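Local coordinates for Phenylalanine/tyrosine ammonia-lyase (PDB 1Y2M), which catalyses the non-oxidative deamination of L-phenylalanine and L-tyrosine to trans-cinnamate and p-coumarate, releasing ammonium, and works as a homotetramer, at residues B[420-425]-B[508-513]. Numbering follows the deposited sequence.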
ATOM      1  N   ASN B 420      11.239   4.195 -11.737  1.00 10.66           N
ATOM      2  CA  ASN B 420      11.425   5.297 -10.774  1.00 11.33           C
ATOM      3  C   ASN B 420      10.576   6.500 -11.108  1.00  8.84           C
ATOM      4  O   ASN B 420       9.874   7.049 -10.249  1.00 11.12           O
ATOM      5  CB  ASN B 420      12.928   5.685 -10.736  1.00 13.85           C
ATOM      6  CG  ASN B 420      13.259   6.942  -9.850  1.00 17.16           C
ATOM      7  OD1 ASN B 420      13.405   8.069 -10.386  1.00 24.06           O
ATOM      8  ND2 ASN B 420      13.483   6.728  -8.548  1.00 17.27           N
ATOM      9  N   THR B 421      10.598   6.906 -12.365  1.00  7.28           N
ATOM     10  CA  THR B 421       9.827   8.073 -12.759  1.00  9.41           C
ATOM     11  C   THR B 421       8.342   7.846 -12.555  1.00 10.54           C
ATOM     12  O   THR B 421       7.573   8.765 -12.196  1.00 10.24           O
ATOM     13  CB  THR B 421      10.068   8.505 -14.225  1.00  7.36           C
ATOM     14  OG1 THR B 421       9.566   7.549 -15.165  1.00  8.58           O
ATOM     15  CG2 THR B 421      11.575   8.707 -14.458  1.00  9.86           C
HETATM   16  N   MSE B 422       7.928   6.630 -12.833  1.00  7.64           N
HETATM   17  CA  MSE B 422       6.472   6.314 -12.772  1.00  8.35           C
HETATM   18  C   MSE B 422       5.946   6.220 -11.334  1.00  7.79           C
HETATM   19  O   MSE B 422       4.841   6.657 -11.023  1.00  9.76           O
HETATM   20  CB  MSE B 422       6.212   5.060 -13.532  1.00 10.22           C
HETATM   21  CG  MSE B 422       6.382   5.241 -15.028  1.00 10.77           C
HETATM   22 SE   MSE B 422       5.110   6.562 -15.792  1.00 17.88          SE
HETATM   23  CE  MSE B 422       6.165   8.237 -15.813  1.00 11.04           C
ATOM     24  N   GLU B 423       6.750   5.636 -10.442  1.00  8.67           N
ATOM     25  CA  GLU B 423       6.360   5.513  -9.009  1.00  7.17           C
ATOM     26  C   GLU B 423       6.161   6.936  -8.485  1.00  9.63           C
ATOM     27  O   GLU B 423       5.102   7.231  -7.884  1.00  9.53           O
ATOM     28  CB  GLU B 423       7.413   4.771  -8.204  1.00  9.66           C
ATOM     29  CG  GLU B 423       7.701   3.342  -8.631  1.00 11.35           C
ATOM     30  CD  GLU B 423       6.635   2.325  -8.250  1.00 12.84           C
ATOM     31  OE1 GLU B 423       6.854   1.649  -7.238  1.00 14.50           O
ATOM     32  OE2 GLU B 423       5.664   2.140  -8.976  1.00 10.76           O
ATOM     33  N   LYS B 424       7.161   7.797  -8.694  1.00 10.96           N
ATOM     34  CA  LYS B 424       7.118   9.184  -8.179  1.00 13.79           C
ATOM     35  C   LYS B 424       5.987   9.986  -8.796  1.00 10.12           C
ATOM     36  O   LYS B 424       5.271  10.755  -8.127  1.00 11.00           O
ATOM     37  CB  LYS B 424       8.443   9.937  -8.429  1.00 15.41           C
ATOM     38  CG  LYS B 424       9.678   9.313  -7.815  1.00 24.49           C
ATOM     39  CD  LYS B 424      11.010   9.801  -8.518  1.00 24.61           C
ATOM     40  CE  LYS B 424      10.927  11.253  -8.949  1.00 24.77           C
ATOM     41  NZ  LYS B 424      10.174  11.618 -10.228  1.00 25.15           N
ATOM     42  N   THR B 425       5.789   9.815 -10.101  1.00  9.03           N
ATOM     43  CA  THR B 425       4.733  10.586 -10.760  1.00  9.21           C
ATOM     44  C   THR B 425       3.369  10.147 -10.221  1.00 10.27           C
ATOM     45  O   THR B 425       2.472  10.996 -10.048  1.00 10.19           O
ATOM     46  CB  THR B 425       4.856  10.441 -12.278  1.00  9.20           C
ATOM     47  OG1 THR B 425       6.133  10.954 -12.698  1.00  9.28           O
ATOM     48  CG2 THR B 425       3.693  11.154 -13.049  1.00 12.86           C
ATOM     49  N   ILE B 508       4.413  -2.081 -15.829  1.00  8.24           N
ATOM     50  CA  ILE B 508       3.250  -2.180 -14.883  1.00  8.80           C
ATOM     51  C   ILE B 508       3.093  -0.844 -14.144  1.00  8.47           C
ATOM     52  O   ILE B 508       2.000  -0.280 -14.009  1.00  9.13           O
ATOM     53  CB  ILE B 508       3.356  -3.329 -13.917  1.00  9.51           C
ATOM     54  CG1 ILE B 508       3.449  -4.681 -14.640  1.00  9.71           C
ATOM     55  CG2 ILE B 508       2.151  -3.351 -12.955  1.00 11.86           C
ATOM     56  CD1 ILE B 508       3.912  -5.826 -13.730  1.00 12.13           C
ATOM     57  N   SER B 509       4.212  -0.335 -13.651  1.00  9.35           N
ATOM     58  CA  SER B 509       4.151   0.983 -12.986  1.00  7.58           C
ATOM     59  C   SER B 509       3.582   2.057 -13.953  1.00  7.41           C
ATOM     60  O   SER B 509       2.708   2.856 -13.554  1.00  8.84           O
ATOM     61  CB  SER B 509       5.519   1.380 -12.424  1.00  9.77           C
ATOM     62  OG  SER B 509       5.348   2.479 -11.551  1.00 10.47           O
ATOM     63  N   ALA B 510       4.079   2.088 -15.205  1.00  7.01           N
ATOM     64  CA  ALA B 510       3.626   3.065 -16.210  1.00  7.56           C
ATOM     65  C   ALA B 510       2.116   2.979 -16.456  1.00  7.82           C
ATOM     66  O   ALA B 510       1.393   3.988 -16.628  1.00  8.35           O
ATOM     67  CB  ALA B 510       4.418   2.935 -17.450  1.00  9.35           C
ATOM     68  N   ARG B 511       1.627   1.733 -16.491  1.00  7.85           N
ATOM     69  CA  ARG B 511       0.201   1.474 -16.657  1.00  8.99           C
ATOM     70  C   ARG B 511      -0.584   2.075 -15.530  1.00 10.70           C
ATOM     71  O   ARG B 511      -1.633   2.724 -15.770  1.00  9.92           O
ATOM     72  CB  ARG B 511      -0.080  -0.015 -16.794  1.00  8.38           C
ATOM     73  CG  ARG B 511       0.256  -0.602 -18.182  1.00  9.47           C
ATOM     74  CD  ARG B 511       0.123  -2.094 -18.292  1.00  8.01           C
ATOM     75  NE  ARG B 511      -1.101  -2.486 -17.631  1.00  9.52           N
ATOM     76  CZ  ARG B 511      -1.237  -3.437 -16.716  1.00 10.84           C
ATOM     77  NH1 ARG B 511      -0.216  -4.208 -16.317  1.00  8.99           N
ATOM     78  NH2 ARG B 511      -2.424  -3.553 -16.155  1.00 11.01           N
ATOM     79  N   ARG B 512      -0.102   1.871 -14.306  1.00  8.41           N
ATOM     80  CA  ARG B 512      -0.851   2.422 -13.170  1.00  8.24           C
ATOM     81  C   ARG B 512      -0.802   3.939 -13.173  1.00  8.96           C
ATOM     82  O   ARG B 512      -1.823   4.609 -12.909  1.00 10.49           O
ATOM     83  CB  ARG B 512      -0.344   1.822 -11.846  1.00  9.61           C
ATOM     84  CG  ARG B 512      -0.533   0.339 -11.691  1.00  8.62           C
ATOM     85  CD  ARG B 512      -1.988  -0.055 -11.912  1.00 12.18           C
ATOM     86  NE  ARG B 512      -2.200  -1.468 -11.649  1.00 13.65           N
ATOM     87  CZ  ARG B 512      -3.062  -2.250 -12.244  1.00  8.47           C
ATOM     88  NH1 ARG B 512      -3.710  -1.872 -13.371  1.00 11.48           N
ATOM     89  NH2 ARG B 512      -3.148  -3.512 -11.801  1.00  9.72           N
ATOM     90  N   THR B 513       0.340   4.524 -13.525  1.00  9.23           N
ATOM     91  CA  THR B 513       0.418   5.996 -13.563  1.00  7.38           C
ATOM     92  C   THR B 513      -0.493   6.552 -14.689  1.00  8.30           C
ATOM     93  O   THR B 513      -1.054   7.617 -14.523  1.00  8.86           O
ATOM     94  CB  THR B 513       1.880   6.421 -13.758  1.00  6.10           C
ATOM     95  OG1 THR B 513       2.641   5.830 -12.698  1.00  7.52           O
ATOM     96  CG2 THR B 513       2.001   7.950 -13.807  1.00  7.57           C
TER
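Met-422, a selenomethionine, lies in the seam between the two helices, its CB 3.4 Å from Ser-509 OG. CG stands beside Met-422's own backbone N (chi1 -70°), which sets it against Ala-510, 3.7 Å from CA; bends at chi2 and chi3 carry SE along the seam and then lead the chain end away from helix 506-560. SE thereby comes 3.8 Å from Thr-513 CB, the two side chains crossing at about a right angle, and Ala-279 and Ala-282 of helix 273-303 pack against Met-422. Thr-513 divides its branches: CG2 meets Thr-425 CG2 at 3.7 Å, while OG1 faces Met-422 O at 2.9 Å, though its proton has another acceptor within reach. Glu-423 starts away from helix 506-560 but bends back at chi2, and Ser-509 OG donates to its OE2 over 2.6 Å, arriving on the anti side and 23° out of the carboxylate plane. Arg-426 bridges this polar edge, pairing with Glu-423 OE2 and bonding both hydroxyls, Ser-509 OG and Thr-513 OG1; Val-488 N also grips OE2, so the buried carboxylate is probably kept ionised. The segment axes run 8.5 Å apart at 29°, near-parallel packing within the long-helix bundle characteristic of the PAL/histidase family.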